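Local atomic coordinates of uncharacterized protein (Bacteroides ovatus, PDB entry 4FXT), a protein that is of unknown function, a DUF3823-family protein that probably folds as a transthyretin-like N-terminal domain followed by an E-set-like, immunoglobulin-type C-terminal domain. Residues 171-181 against 193-202. Residues are numbered along the deposited sequence; the frame is centred on the assembly and turned at random.
Sequences LVNESYLYARV and YSQSIKVALK
Arg180 lays its guanidinium flat on the ring of Tyr193, the planes 17° apart and the centres 4.4 Å apart, with NH1 over one ring face toward the rim. On the guanidinium face, Tyr193 CB sits near NE; at the edge, close to the plane, Arg180 NE gives a hydrogen bond of 2.8 Å to Ser194 O. A chain extended from CG to NE suits arginine to this reach, and NH1 and NH2 go on to Thr140 O and Val23 O. Replacing it with a leucine would probably take this donor from all three carbonyls and leave the Tyr193 face without its flat partner. The second ring, Tyr176, carries Lys198 over one face, with Tyr178 CE1 at its edge. Lys198 NZ stands over the face, 4.3 Å from the ring centroid, a cation-pi contact reached by a bend at chi3 (-68°), while CD makes a CH-pi contact; lysine suits the place because its methylenes lie along the ring and its charged end still reaches over it. Ser194 OG lies between its backbone N and carbonyl carbon (chi1 67°), where Ser194 OG accepts a hydrogen bond from Val181 N at 2.8 Å, a task for serine's short hydroxyl; Ser194 N returns a bond to Val181 O. Between these ends, Leu177 with Val199 and Ala179 with Ile197 form antiparallel hydrogen-bonded pairs. Leu177 CD1 meets Val199 CB at 3.7 Å, and Leu201 CD2 packs on Leu177 CG; branched apolar chains fill this inner face, where small Ala179 also fits. The two strands form a beta hairpin, with 192-200 outermost in its four-stranded sheet and 127-135 beyond 176-185; Val199 and Ala179 pack on Phe105 of strand 98-108, and Leu201 on Ile112 of strand 111-120.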
loop_
_atom_site.group_PDB
_atom_site.type_symbol
_atom_site.label_atom_id
_atom_site.label_comp_id
_atom_site.label_asym_id
_atom_site.label_seq_id
_atom_site.Cartn_x
_atom_site.Cartn_y
_atom_site.Cartn_z
ATOM N N LEU A 171 -14.763 -0.505 -19.288
ATOM C CA LEU A 171 -14.275 -1.695 -18.594
ATOM C C LEU A 171 -15.261 -2.853 -18.676
ATOM O O LEU A 171 -14.885 -3.993 -18.399
ATOM C CB LEU A 171 -14.042 -1.328 -17.118
ATOM C CG LEU A 171 -12.622 -1.388 -16.590
ATOM C CD1 LEU A 171 -11.720 -0.570 -17.387
ATOM C CD2 LEU A 171 -12.554 -0.875 -15.201
ATOM N N VAL A 172 -16.507 -2.564 -19.062
ATOM C CA VAL A 172 -17.629 -3.490 -18.999
ATOM C C VAL A 172 -17.449 -4.673 -20.026
ATOM O O VAL A 172 -17.961 -5.771 -19.771
ATOM C CB VAL A 172 -18.958 -2.710 -19.229
ATOM C CG1 VAL A 172 -19.134 -2.247 -20.671
ATOM C CG2 VAL A 172 -20.159 -3.506 -18.776
ATOM N N ASN A 173 -16.691 -4.482 -21.117
ATOM C CA ASN A 173 -16.515 -5.549 -22.106
ATOM C C ASN A 173 -15.119 -6.169 -22.027
ATOM O O ASN A 173 -14.719 -6.914 -22.915
ATOM C CB ASN A 173 -16.774 -5.003 -23.492
ATOM C CG ASN A 173 -18.226 -4.614 -23.698
ATOM O OD1 ASN A 173 -19.165 -5.315 -23.277
ATOM N ND2 ASN A 173 -18.445 -3.528 -24.416
ATOM N N GLU A 174 -14.407 -5.926 -20.929
ATOM C CA GLU A 174 -13.078 -6.485 -20.700
ATOM C C GLU A 174 -13.200 -7.829 -20.010
ATOM O O GLU A 174 -14.219 -8.101 -19.364
ATOM C CB GLU A 174 -12.229 -5.521 -19.884
ATOM C CG GLU A 174 -11.906 -4.264 -20.676
ATOM C CD GLU A 174 -11.050 -4.440 -21.920
ATOM O OE1 GLU A 174 -10.024 -5.156 -21.845
ATOM O OE2 GLU A 174 -11.354 -3.778 -22.939
ATOM N N SER A 175 -12.165 -8.677 -20.165
ATOM C CA SER A 175 -12.118 -10.035 -19.628
ATOM C C SER A 175 -12.040 -10.032 -18.092
ATOM O O SER A 175 -12.567 -10.945 -17.437
ATOM C CB SER A 175 -10.925 -10.772 -20.216
ATOM O OG SER A 175 -10.928 -12.158 -19.915
ATOM N N TYR A 176 -11.428 -8.978 -17.524
ATOM C CA TYR A 176 -11.232 -8.761 -16.081
ATOM C C TYR A 176 -10.821 -7.319 -15.802
ATOM O O TYR A 176 -10.451 -6.594 -16.729
ATOM C CB TYR A 176 -10.148 -9.731 -15.519
ATOM C CG TYR A 176 -8.785 -9.622 -16.192
ATOM C CD1 TYR A 176 -7.815 -8.740 -15.717
ATOM C CD2 TYR A 176 -8.457 -10.420 -17.278
ATOM C CE1 TYR A 176 -6.562 -8.637 -16.332
ATOM C CE2 TYR A 176 -7.207 -10.332 -17.894
ATOM C CZ TYR A 176 -6.264 -9.437 -17.420
ATOM O OH TYR A 176 -5.029 -9.350 -18.011
ATOM N N LEU A 177 -10.791 -6.940 -14.515
ATOM C CA LEU A 177 -10.309 -5.641 -14.053
ATOM C C LEU A 177 -9.587 -5.803 -12.713
ATOM O O LEU A 177 -9.647 -6.854 -12.078
ATOM C CB LEU A 177 -11.426 -4.578 -13.941
ATOM C CG LEU A 177 -12.681 -4.877 -13.045
ATOM C CD1 LEU A 177 -12.364 -4.946 -11.531
ATOM C CD2 LEU A 177 -13.734 -3.829 -13.247
ATOM N N TYR A 178 -8.951 -4.736 -12.264
ATOM C CA TYR A 178 -8.277 -4.732 -10.980
ATOM C C TYR A 178 -9.036 -3.806 -10.068
ATOM O O TYR A 178 -9.479 -2.734 -10.497
ATOM C CB TYR A 178 -6.806 -4.344 -11.125
ATOM C CG TYR A 178 -6.023 -5.369 -11.924
ATOM C CD1 TYR A 178 -5.950 -5.293 -13.316
ATOM C CD2 TYR A 178 -5.358 -6.415 -11.290
ATOM C CE1 TYR A 178 -5.218 -6.224 -14.053
ATOM C CE2 TYR A 178 -4.625 -7.351 -12.013
ATOM C CZ TYR A 178 -4.571 -7.263 -13.397
ATOM O OH TYR A 178 -3.901 -8.224 -14.109
ATOM N N ALA A 179 -9.283 -4.272 -8.836
ATOM C CA ALA A 179 -10.045 -3.542 -7.834
ATOM C C ALA A 179 -9.219 -3.341 -6.613
ATOM O O ALA A 179 -8.363 -4.182 -6.314
ATOM C CB ALA A 179 -11.315 -4.286 -7.497
ATOM N N ARG A 180 -9.455 -2.231 -5.900
ATOM C CA ARG A 180 -8.647 -1.904 -4.727
ATOM C C ARG A 180 -9.362 -0.933 -3.780
ATOM O O ARG A 180 -10.132 -0.086 -4.229
ATOM C CB ARG A 180 -7.335 -1.263 -5.224
ATOM C CG ARG A 180 -6.152 -1.539 -4.358
ATOM C CD ARG A 180 -4.916 -0.971 -4.982
ATOM N NE ARG A 180 -3.748 -1.268 -4.159
ATOM C CZ ARG A 180 -2.589 -0.632 -4.247
ATOM N NH1 ARG A 180 -2.445 0.383 -5.090
ATOM N NH2 ARG A 180 -1.584 -0.962 -3.447
ATOM N N VAL A 181 -9.065 -1.028 -2.485
ATOM C CA VAL A 181 -9.657 -0.181 -1.443
ATOM C C VAL A 181 -8.539 0.657 -0.832
ATOM O O VAL A 181 -7.485 0.103 -0.518
ATOM C CB VAL A 181 -10.432 -1.002 -0.361
ATOM C CG1 VAL A 181 -11.083 -0.096 0.661
ATOM C CG2 VAL A 181 -11.472 -1.921 -0.978
ATOM N N TYR A 193 -3.513 1.338 0.962
ATOM C CA TYR A 193 -4.374 0.478 0.179
ATOM C C TYR A 193 -4.306 -0.986 0.529
ATOM O O TYR A 193 -3.358 -1.501 1.131
ATOM C CB TYR A 193 -3.975 0.585 -1.310
ATOM C CG TYR A 193 -4.024 1.967 -1.928
ATOM C CD1 TYR A 193 -2.928 2.828 -1.849
ATOM C CD2 TYR A 193 -5.123 2.378 -2.676
ATOM C CE1 TYR A 193 -2.957 4.088 -2.439
ATOM C CE2 TYR A 193 -5.163 3.634 -3.275
ATOM C CZ TYR A 193 -4.072 4.477 -3.169
ATOM O OH TYR A 193 -4.129 5.699 -3.792
ATOM N N SER A 194 -5.338 -1.673 0.047
ATOM C CA SER A 194 -5.487 -3.113 0.018
ATOM C C SER A 194 -4.639 -3.628 -1.095
ATOM O O SER A 194 -4.078 -2.828 -1.857
ATOM C CB SER A 194 -6.954 -3.467 -0.175
ATOM O OG SER A 194 -7.340 -3.052 -1.476
ATOM N N GLN A 195 -4.629 -4.938 -1.304
ATOM C CA GLN A 195 -3.909 -5.442 -2.447
ATOM C C GLN A 195 -4.741 -5.178 -3.712
ATOM O O GLN A 195 -5.970 -5.063 -3.607
ATOM C CB GLN A 195 -3.568 -6.929 -2.261
ATOM C CG GLN A 195 -2.389 -7.146 -1.285
ATOM C CD GLN A 195 -1.043 -6.518 -1.720
ATOM O OE1 GLN A 195 -0.591 -6.667 -2.881
ATOM N NE2 GLN A 195 -0.348 -5.846 -0.777
ATOM N N SER A 196 -4.059 -4.969 -4.884
ATOM C CA SER A 196 -4.758 -4.814 -6.164
ATOM C C SER A 196 -5.167 -6.206 -6.615
ATOM O O SER A 196 -4.294 -7.026 -6.837
ATOM C CB SER A 196 -3.902 -4.092 -7.178
ATOM O OG SER A 196 -4.596 -3.959 -8.407
ATOM N N ILE A 197 -6.480 -6.493 -6.587
ATOM C CA ILE A 197 -7.058 -7.808 -6.829
ATOM C C ILE A 197 -7.769 -7.860 -8.172
ATOM O O ILE A 197 -8.646 -7.038 -8.460
ATOM C CB ILE A 197 -8.050 -8.141 -5.669
ATOM C CG1 ILE A 197 -7.293 -8.128 -4.314
ATOM C CG2 ILE A 197 -8.778 -9.482 -5.922
ATOM C CD1 ILE A 197 -8.135 -8.322 -3.141
ATOM N N LYS A 198 -7.407 -8.886 -8.964
ATOM C CA LYS A 198 -8.045 -9.152 -10.249
ATOM C C LYS A 198 -9.462 -9.668 -10.028
ATOM O O LYS A 198 -9.687 -10.530 -9.160
ATOM C CB LYS A 198 -7.243 -10.148 -11.080
ATOM C CG LYS A 198 -7.783 -10.235 -12.498
ATOM C CD LYS A 198 -7.449 -11.505 -13.269
ATOM C CE LYS A 198 -6.030 -11.733 -13.657
ATOM N NZ LYS A 198 -5.989 -12.896 -14.595
ATOM N N VAL A 199 -10.417 -9.121 -10.791
ATOM C CA VAL A 199 -11.833 -9.479 -10.714
ATOM C C VAL A 199 -12.297 -9.878 -12.097
ATOM O O VAL A 199 -12.280 -9.036 -13.001
ATOM C CB VAL A 199 -12.697 -8.329 -10.135
ATOM C CG1 VAL A 199 -14.158 -8.738 -10.001
ATOM C CG2 VAL A 199 -12.157 -7.837 -8.810
ATOM N N ALA A 200 -12.719 -11.131 -12.264
ATOM C CA ALA A 200 -13.218 -11.624 -13.540
ATOM C C ALA A 200 -14.524 -10.953 -13.904
ATOM O O ALA A 200 -15.368 -10.766 -13.039
ATOM C CB ALA A 200 -13.412 -13.133 -13.476
ATOM N N LEU A 201 -14.689 -10.571 -15.175
ATOM C CA LEU A 201 -15.925 -9.931 -15.655
ATOM C C LEU A 201 -16.634 -10.873 -16.629
ATOM O O LEU A 201 -17.836 -10.747 -16.874
ATOM C CB LEU A 201 -15.624 -8.569 -16.308
ATOM C CG LEU A 201 -14.883 -7.544 -15.440
ATOM C CD1 LEU A 201 -14.595 -6.312 -16.218
ATOM C CD2 LEU A 201 -15.649 -7.186 -14.184
ATOM N N LYS A 202 -15.875 -11.834 -17.154
ATOM C CA LYS A 202 -16.327 -12.857 -18.089
ATOM C C LYS A 202 -15.981 -14.251 -17.542
ATOM O O LYS A 202 -14.818 -14.456 -17.111
ATOM C CB LYS A 202 -15.698 -12.639 -19.489
ATOM C CG LYS A 202 -16.124 -11.347 -20.206
ATOM C CD LYS A 202 -15.476 -11.253 -21.600
ATOM C CE LYS A 202 -15.949 -10.059 -22.396
ATOM N NZ LYS A 202 -15.293 -9.976 -23.739
ATOM O OXT LYS A 202 -16.883 -15.117 -17.503
#